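Local atomic coordinates of Phosphoglucosamine/phosphogalactosamine mutase (Sulfolobus tokodaii, PDB entry 2F7L), a protein that interconverts the 6-phosphates and 1-phosphates of glucosamine and galactosamine on the way to UDP-N-acetylglucosamine and UDP-N-acetylgalactosamine, with magnesium as cofactor. Residues Leu79-Ala82 / Val83-Gly87; Pro208-Ala212 / Arg213-Pro217; Met384-Glu387 / Ile388-Ile392. All coordinates share one frame; numbering follows the deposited sequence.

Contact 1: residues Leu79-Ala82 / Val83-Gly87; sequences LQYA and VKTLG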
loop_
_atom_site.group_PDB
_atom_site.type_symbol
_atom_site.label_atom_id
_atom_site.label_comp_id
_atom_site.label_asym_id
_atom_site.label_seq_id
_atom_site.Cartn_x
_atom_site.Cartn_y
_atom_site.Cartn_z
ATOM N N LEU A 79 -11.873 3.393 4.896
ATOM C CA LEU A 79 -12.167 4.792 5.183
ATOM C C LEU A 79 -12.211 5.540 3.852
ATOM O O LEU A 79 -13.129 6.296 3.576
ATOM C CB LEU A 79 -11.063 5.390 6.058
ATOM C CG LEU A 79 -11.129 5.521 7.585
ATOM C CD1 LEU A 79 -12.481 5.109 8.072
ATOM C CD2 LEU A 79 -10.013 4.697 8.237
ATOM N N GLN A 80 -11.200 5.328 3.029
ATOM C CA GLN A 80 -11.138 5.986 1.742
ATOM C C GLN A 80 -12.358 5.650 0.908
ATOM O O GLN A 80 -12.966 6.528 0.283
ATOM C CB GLN A 80 -9.878 5.558 0.999
ATOM C CG GLN A 80 -8.611 6.032 1.650
ATOM C CD GLN A 80 -7.395 5.425 1.014
ATOM O OE1 GLN A 80 -7.230 4.196 1.010
ATOM N NE2 GLN A 80 -6.529 6.272 0.464
ATOM N N TYR A 81 -12.706 4.367 0.888
ATOM C CA TYR A 81 -13.856 3.918 0.127
ATOM C C TYR A 81 -15.110 4.663 0.614
ATOM O O TYR A 81 -16.007 5.014 -0.173
ATOM C CB TYR A 81 -14.039 2.405 0.285
ATOM C CG TYR A 81 -15.128 1.892 -0.619
ATOM C CD1 TYR A 81 -14.949 1.865 -2.006
ATOM C CD2 TYR A 81 -16.379 1.521 -0.092
ATOM C CE1 TYR A 81 -15.979 1.489 -2.838
ATOM C CE2 TYR A 81 -17.412 1.140 -0.912
ATOM C CZ TYR A 81 -17.210 1.118 -2.283
ATOM O OH TYR A 81 -18.216 0.665 -3.101
ATOM N N ALA A 82 -15.160 4.901 1.923
ATOM C CA ALA A 82 -16.264 5.623 2.521
ATOM C C ALA A 82 -16.313 7.054 1.969
ATOM O O ALA A 82 -17.353 7.496 1.465
ATOM C CB ALA A 82 -16.118 5.640 4.021
ATOM N N VAL A 83 -15.204 7.782 2.033
ATOM C CA VAL A 83 -15.230 9.141 1.515
ATOM C C VAL A 83 -15.506 9.127 0.014
ATOM O O VAL A 83 -16.186 10.009 -0.523
ATOM C CB VAL A 83 -13.913 9.898 1.822
ATOM C CG1 VAL A 83 -12.762 9.025 1.539
ATOM C CG2 VAL A 83 -13.825 11.164 0.995
ATOM N N LYS A 84 -14.994 8.112 -0.661
ATOM C CA LYS A 84 -15.210 7.976 -2.093
ATOM C C LYS A 84 -16.694 7.815 -2.467
ATOM O O LYS A 84 -17.206 8.519 -3.328
ATOM C CB LYS A 84 -14.431 6.762 -2.625
ATOM C CG LYS A 84 -14.662 6.443 -4.087
ATOM C CD LYS A 84 -13.967 5.148 -4.485
ATOM C CE LYS A 84 -14.514 4.574 -5.787
ATOM N NZ LYS A 84 -14.322 5.493 -6.949
ATOM N N THR A 85 -17.400 6.909 -1.812
ATOM C CA THR A 85 -18.773 6.678 -2.211
ATOM C C THR A 85 -19.861 7.155 -1.265
ATOM O O THR A 85 -21.050 7.087 -1.605
ATOM C CB THR A 85 -19.018 5.175 -2.454
ATOM O OG1 THR A 85 -19.245 4.526 -1.198
ATOM C CG2 THR A 85 -17.797 4.513 -3.134
ATOM N N LEU A 86 -19.483 7.630 -0.083
ATOM C CA LEU A 86 -20.489 8.055 0.872
ATOM C C LEU A 86 -20.805 9.541 0.858
ATOM O O LEU A 86 -21.627 10.005 1.640
ATOM C CB LEU A 86 -20.084 7.580 2.268
ATOM C CG LEU A 86 -20.980 6.501 2.895
ATOM C CD1 LEU A 86 -21.573 5.620 1.857
ATOM C CD2 LEU A 86 -20.186 5.687 3.881
ATOM N N GLY A 87 -20.158 10.276 -0.041
ATOM C CA GLY A 87 -20.401 11.710 -0.171
ATOM C C GLY A 87 -19.467 12.695 0.515
ATOM O O GLY A 87 -19.634 13.891 0.381
#
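One face of the Tyr-81 ring is taken by the methyl of Thr-85, one helical turn further on. Thr-85 CG2 stands 3.8 Å from the centroid of the Tyr-81 ring and 25° off the ring normal, a CH-pi contact displaced toward the CE1-CZ rim. The aliphatic chain of Lys-84 passes obliquely by the same ring, with its CD 4.2 Å from Tyr-81 CD1. Outside the turn, the ring of His-336 stacks on Tyr-81, and helix 151-160 adds Thr-154 and Tyr-155. Tyr-81 reaches Thr-85 because its CG lies anti to the backbone N (chi1 -173°), which swings the ring along the helix toward its C-terminal end.

Thr-85 holds to the same residue through its backbone: its N donates to Tyr-81 O at 2.9 Å. Its hydroxyl OG1 adds a weak bond to that carbonyl oxygen, 3.4 Å from Tyr-81 O, so one acceptor serves two donors of one residue. On another side of the helix, Ala-82 CB meets Leu-86 CD2 at 4.1 Å, and Val-83 N bonds to Leu-79 O at 3.0 Å. With Gly-87 the chain leaves helical geometry at positive phi (97°). The pairs Tyr-81/Thr-85, Ala-82/Leu-86 and Leu-79/Val-83 are i to i+4 pairings in the last turns of helix 76-86, in the alpha/beta/alpha domain I of the phosphohexose mutases.

Contact 2: residues Pro208-Ala212 / Arg213-Pro217; sequences PLFSA and RQPEP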
loop_
_atom_site.group_PDB
_atom_site.type_symbol
_atom_site.label_atom_id
_atom_site.label_comp_id
_atom_site.label_asym_id
_atom_site.label_seq_id
_atom_site.Cartn_x
_atom_site.Cartn_y
_atom_site.Cartn_z
ATOM N N PRO A 208 -2.383 -2.525 19.783
ATOM C CA PRO A 208 -1.409 -1.541 19.323
ATOM C C PRO A 208 0.049 -1.842 19.736
ATOM O O PRO A 208 0.954 -1.072 19.416
ATOM C CB PRO A 208 -1.938 -0.247 19.919
ATOM C CG PRO A 208 -2.449 -0.697 21.221
ATOM C CD PRO A 208 -3.233 -1.947 20.835
ATOM N N LEU A 209 0.297 -2.934 20.449
ATOM C CA LEU A 209 1.684 -3.242 20.811
ATOM C C LEU A 209 2.367 -4.186 19.830
ATOM O O LEU A 209 3.574 -4.382 19.917
ATOM C CB LEU A 209 1.797 -3.800 22.237
ATOM C CG LEU A 209 2.205 -2.742 23.272
ATOM C CD1 LEU A 209 1.445 -1.445 22.975
ATOM C CD2 LEU A 209 1.917 -3.210 24.690
ATOM N N PHE A 210 1.598 -4.751 18.902
ATOM C CA PHE A 210 2.115 -5.649 17.877
ATOM C C PHE A 210 3.138 -6.643 18.388
ATOM O O PHE A 210 4.144 -6.915 17.756
ATOM C CB PHE A 210 2.711 -4.830 16.749
ATOM C CG PHE A 210 1.732 -3.932 16.089
ATOM C CD1 PHE A 210 0.834 -4.431 15.156
ATOM C CD2 PHE A 210 1.699 -2.580 16.398
ATOM C CE1 PHE A 210 -0.078 -3.598 14.534
ATOM C CE2 PHE A 210 0.791 -1.734 15.781
ATOM C CZ PHE A 210 -0.097 -2.245 14.846
ATOM N N SER A 211 2.866 -7.172 19.559
ATOM C CA SER A 211 3.719 -8.155 20.187
ATOM C C SER A 211 4.169 -9.302 19.285
ATOM O O SER A 211 5.342 -9.640 19.256
ATOM C CB SER A 211 2.977 -8.732 21.384
ATOM O OG SER A 211 3.545 -9.961 21.747
ATOM N N ALA A 212 3.241 -9.910 18.547
ATOM C CA ALA A 212 3.592 -11.058 17.707
ATOM C C ALA A 212 4.531 -10.827 16.508
ATOM O O ALA A 212 5.328 -11.711 16.153
ATOM C CB ALA A 212 2.328 -11.751 17.250
ATOM N N ARG A 213 4.435 -9.678 15.854
ATOM C CA ARG A 213 5.321 -9.408 14.724
ATOM C C ARG A 213 5.219 -7.953 14.306
ATOM O O ARG A 213 4.275 -7.251 14.675
ATOM C CB ARG A 213 5.004 -10.308 13.521
ATOM C CG ARG A 213 3.787 -9.928 12.703
ATOM C CD ARG A 213 3.760 -10.618 11.364
ATOM N NE ARG A 213 2.470 -10.440 10.693
ATOM C CZ ARG A 213 2.118 -9.405 9.923
ATOM N NH1 ARG A 213 2.949 -8.403 9.697
ATOM N NH2 ARG A 213 0.931 -9.392 9.336
ATOM N N GLN A 214 6.198 -7.482 13.555
ATOM C CA GLN A 214 6.132 -6.116 13.118
ATOM C C GLN A 214 4.919 -6.039 12.198
ATOM O O GLN A 214 4.596 -6.991 11.482
ATOM C CB GLN A 214 7.399 -5.728 12.363
ATOM C CG GLN A 214 7.482 -6.271 10.960
ATOM C CD GLN A 214 8.727 -5.780 10.263
ATOM O OE1 GLN A 214 8.933 -6.015 9.059
ATOM N NE2 GLN A 214 9.579 -5.088 11.020
ATOM N N PRO A 215 4.219 -4.906 12.222
ATOM C CA PRO A 215 3.033 -4.735 11.379
ATOM C C PRO A 215 3.253 -4.838 9.873
ATOM O O PRO A 215 2.323 -5.092 9.127
ATOM C CB PRO A 215 2.505 -3.357 11.796
ATOM C CG PRO A 215 3.730 -2.668 12.376
ATOM C CD PRO A 215 4.407 -3.761 13.124
ATOM N N GLU A 216 4.474 -4.633 9.414
ATOM C CA GLU A 216 4.711 -4.701 7.989
ATOM C C GLU A 216 5.063 -6.115 7.575
ATOM O O GLU A 216 6.076 -6.652 7.997
ATOM C CB GLU A 216 5.820 -3.738 7.612
ATOM C CG GLU A 216 6.308 -3.900 6.195
ATOM C CD GLU A 216 7.615 -3.179 5.962
ATOM O OE1 GLU A 216 8.415 -3.101 6.929
ATOM O OE2 GLU A 216 7.851 -2.712 4.821
ATOM N N PRO A 217 4.219 -6.742 6.738
ATOM C CA PRO A 217 4.434 -8.109 6.264
ATOM C C PRO A 217 5.629 -8.295 5.324
ATOM O O PRO A 217 5.649 -7.811 4.190
ATOM C CB PRO A 217 3.096 -8.450 5.614
ATOM C CG PRO A 217 2.658 -7.149 5.076
ATOM C CD PRO A 217 2.955 -6.207 6.206
#
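The loop between strand 198-201 and helix 223-231, in the second alpha/beta/alpha domain of the mutase, bends at Ser-211 and Ala-212, and Phe-210 meets Pro-215 across the bend. The proline lies over one face of the phenyl ring: Pro-215 CB is 4.0 Å from the centroid of the Phe-210 ring and 22° off its normal. This CH-pi contact is displaced toward the CD1-CE1 rim, with Phe-210 CE1 3.8 Å from Pro-215 CB. At the root of the ring, Pro-215 CD comes within 4.0 Å of Phe-210 CG, so CB and CD of Pro-215 both lie against the aromatic ring. A chi1 of -61° puts CG of Phe-210 beside the backbone N and anti to the carbonyl carbon, which turns the ring to Pro-215; the two side chains cross at about a right angle. With an alanine in place of Phe-210, the Pro-215 ring would probably lose the aromatic face it lies on, and a gap would be likely to open toward Val-46 and Ala-101.

Within the bend, Arg-213 N makes a weak, strongly bent bond to Phe-210 O (3.4 Å, 127°). Arg-213 runs extended from CG to NE. Its NH1 makes a weak bond to Gln-214 O at 2.8 Å, while NE forms a salt bridge with Asp-178 and NH2 bonds to the carbonyl oxygen of His-240. The arginine thus ties the loop to strand 174-178 and to the segment next to Asp-241, which probably binds magnesium, as in related mutases; the Pro-215 side chain is about 6 Å from that of Asp-241, placing this loop beside the probable metal site of the phosphohexose mutases.

Contact 3: residues Met384-Glu387 / Ile388-Ile392; sequences MVEE and IYKKI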
loop_
_atom_site.group_PDB
_atom_site.type_symbol
_atom_site.label_atom_id
_atom_site.label_comp_id
_atom_site.label_asym_id
_atom_site.label_seq_id
_atom_site.Cartn_x
_atom_site.Cartn_y
_atom_site.Cartn_z
ATOM N N MET A 384 28.172 12.443 -6.031
ATOM C CA MET A 384 26.767 12.725 -6.302
ATOM C C MET A 384 26.078 11.529 -6.936
ATOM O O MET A 384 26.596 10.900 -7.869
ATOM C CB MET A 384 26.613 13.956 -7.202
ATOM C CG MET A 384 25.534 14.950 -6.711
ATOM S SD MET A 384 23.864 14.217 -6.369
ATOM C CE MET A 384 23.920 13.988 -4.529
ATOM N N VAL A 385 24.908 11.212 -6.398
ATOM C CA VAL A 385 24.119 10.100 -6.881
ATOM C C VAL A 385 23.941 10.189 -8.398
ATOM O O VAL A 385 23.906 9.170 -9.092
ATOM C CB VAL A 385 22.757 10.092 -6.183
ATOM C CG1 VAL A 385 22.125 11.452 -6.298
ATOM C CG2 VAL A 385 21.859 9.043 -6.795
ATOM N N GLU A 386 23.843 11.414 -8.911
ATOM C CA GLU A 386 23.682 11.623 -10.345
ATOM C C GLU A 386 24.875 11.075 -11.119
ATOM O O GLU A 386 24.752 10.716 -12.293
ATOM C CB GLU A 386 23.522 13.101 -10.657
ATOM C CG GLU A 386 23.460 13.358 -12.149
ATOM C CD GLU A 386 24.393 14.477 -12.580
ATOM O OE1 GLU A 386 25.009 14.362 -13.672
ATOM O OE2 GLU A 386 24.504 15.473 -11.824
ATOM N N GLU A 387 26.029 11.009 -10.463
ATOM C CA GLU A 387 27.230 10.484 -11.103
ATOM C C GLU A 387 27.206 8.959 -11.170
ATOM O O GLU A 387 27.631 8.360 -12.163
ATOM C CB GLU A 387 28.485 10.972 -10.366
ATOM C CG GLU A 387 28.745 12.468 -10.560
ATOM C CD GLU A 387 28.615 12.897 -12.038
ATOM O OE1 GLU A 387 29.339 12.322 -12.886
ATOM O OE2 GLU A 387 27.793 13.801 -12.351
ATOM N N ILE A 388 26.704 8.336 -10.110
ATOM C CA ILE A 388 26.604 6.883 -10.059
ATOM C C ILE A 388 25.671 6.506 -11.212
ATOM O O ILE A 388 25.999 5.686 -12.073
ATOM C CB ILE A 388 25.971 6.415 -8.720
ATOM C CG1 ILE A 388 26.566 7.199 -7.539
ATOM C CG2 ILE A 388 26.194 4.937 -8.526
ATOM C CD1 ILE A 388 27.994 6.881 -7.216
ATOM N N TYR A 389 24.502 7.138 -11.217
ATOM C CA TYR A 389 23.504 6.911 -12.245
ATOM C C TYR A 389 24.153 6.979 -13.620
ATOM O O TYR A 389 24.118 6.011 -14.374
ATOM C CB TYR A 389 22.393 7.953 -12.117
ATOM C CG TYR A 389 21.473 7.755 -10.922
ATOM C CD1 TYR A 389 20.567 8.744 -10.546
ATOM C CD2 TYR A 389 21.511 6.586 -10.169
ATOM C CE1 TYR A 389 19.735 8.580 -9.453
ATOM C CE2 TYR A 389 20.673 6.413 -9.070
ATOM C CZ TYR A 389 19.793 7.416 -8.719
ATOM O OH TYR A 389 18.988 7.263 -7.611
ATOM N N LYS A 390 24.754 8.124 -13.935
ATOM C CA LYS A 390 25.442 8.314 -15.212
ATOM C C LYS A 390 26.340 7.135 -15.576
ATOM O O LYS A 390 26.376 6.714 -16.726
ATOM C CB LYS A 390 26.297 9.576 -15.157
ATOM C CG LYS A 390 25.622 10.841 -15.656
ATOM C CD LYS A 390 25.782 10.993 -17.169
ATOM C CE LYS A 390 25.342 12.388 -17.665
ATOM N NZ LYS A 390 25.551 12.587 -19.148
ATOM N N LYS A 391 27.055 6.606 -14.588
ATOM C CA LYS A 391 27.976 5.495 -14.793
ATOM C C LYS A 391 27.295 4.176 -15.118
ATOM O O LYS A 391 27.369 3.695 -16.249
ATOM C CB LYS A 391 28.848 5.322 -13.548
ATOM C CG LYS A 391 30.349 5.259 -13.801
ATOM C CD LYS A 391 30.836 3.860 -14.151
ATOM C CE LYS A 391 32.374 3.800 -14.050
ATOM N NZ LYS A 391 32.980 2.425 -13.970
ATOM N N ILE A 392 26.635 3.587 -14.123
ATOM C CA ILE A 392 25.959 2.307 -14.324
ATOM C C ILE A 392 25.152 2.336 -15.581
ATOM O O ILE A 392 25.018 1.330 -16.272
ATOM C CB ILE A 392 25.037 1.915 -13.140
ATOM C CG1 ILE A 392 24.387 3.146 -12.526
ATOM C CG2 ILE A 392 25.853 1.188 -12.087
ATOM C CD1 ILE A 392 23.967 2.941 -11.065
#
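Val-385 and Tyr-389 pair one turn apart at the start of helix 385-396, in the C-terminal domain of the mutase. The CG2 methyl of Val-385 sits over one face of the phenol, 3.6 Å from the centroid of the Tyr-389 ring, in a CH-pi contact displaced toward CZ and CE1. Val-385 places CG2 there by holding it anti to the backbone N, beside the carbonyl carbon. The backbone joins the same two residues, Tyr-389 N donating to Val-385 O at 3.0 Å.

Next to this pair, Glu-386 and Lys-390 lie side by side and point the same way. Their charged ends are not in contact, Glu-386 OE1 and Lys-390 NZ being 5.8 Å apart, so any attraction is probably modest. The backbone joins them instead, from Lys-390 N to Glu-386 O.

Further out, Ile-388 and Ile-392 lean on helix 438-452, while Val-385 touches Lys-422 and Ile-392 touches Val-420, both of strand 416-422 in the antiparallel sheet. Met-384, at the N-cap position, opens the first turn: Glu-387 N bonds to Met-384 O at 2.7 Å. The phenol is held at its far end as well, where Tyr-389 OH hydrogen-bonds to the backbone N of Lys-422.

How the contacts relate
The three contacts follow one another along the chain, each in a different domain of the mutase. Contact 1 sits on helix 76-86 of domain I, contact 2 in the loop before helix 223-231 of domain II, and contact 3 on helix 385-396 of the C-terminal domain. Contacts 1 and 2 have centres about 27 Å apart and do not touch, yet from their separate domains both approach the aspartates that probably bind magnesium. Contact 3 is remote from these sites, its centre about 43 Å from that of contact 1 and about 37 Å from that of contact 2; it lies across the chain's centre from contact 1.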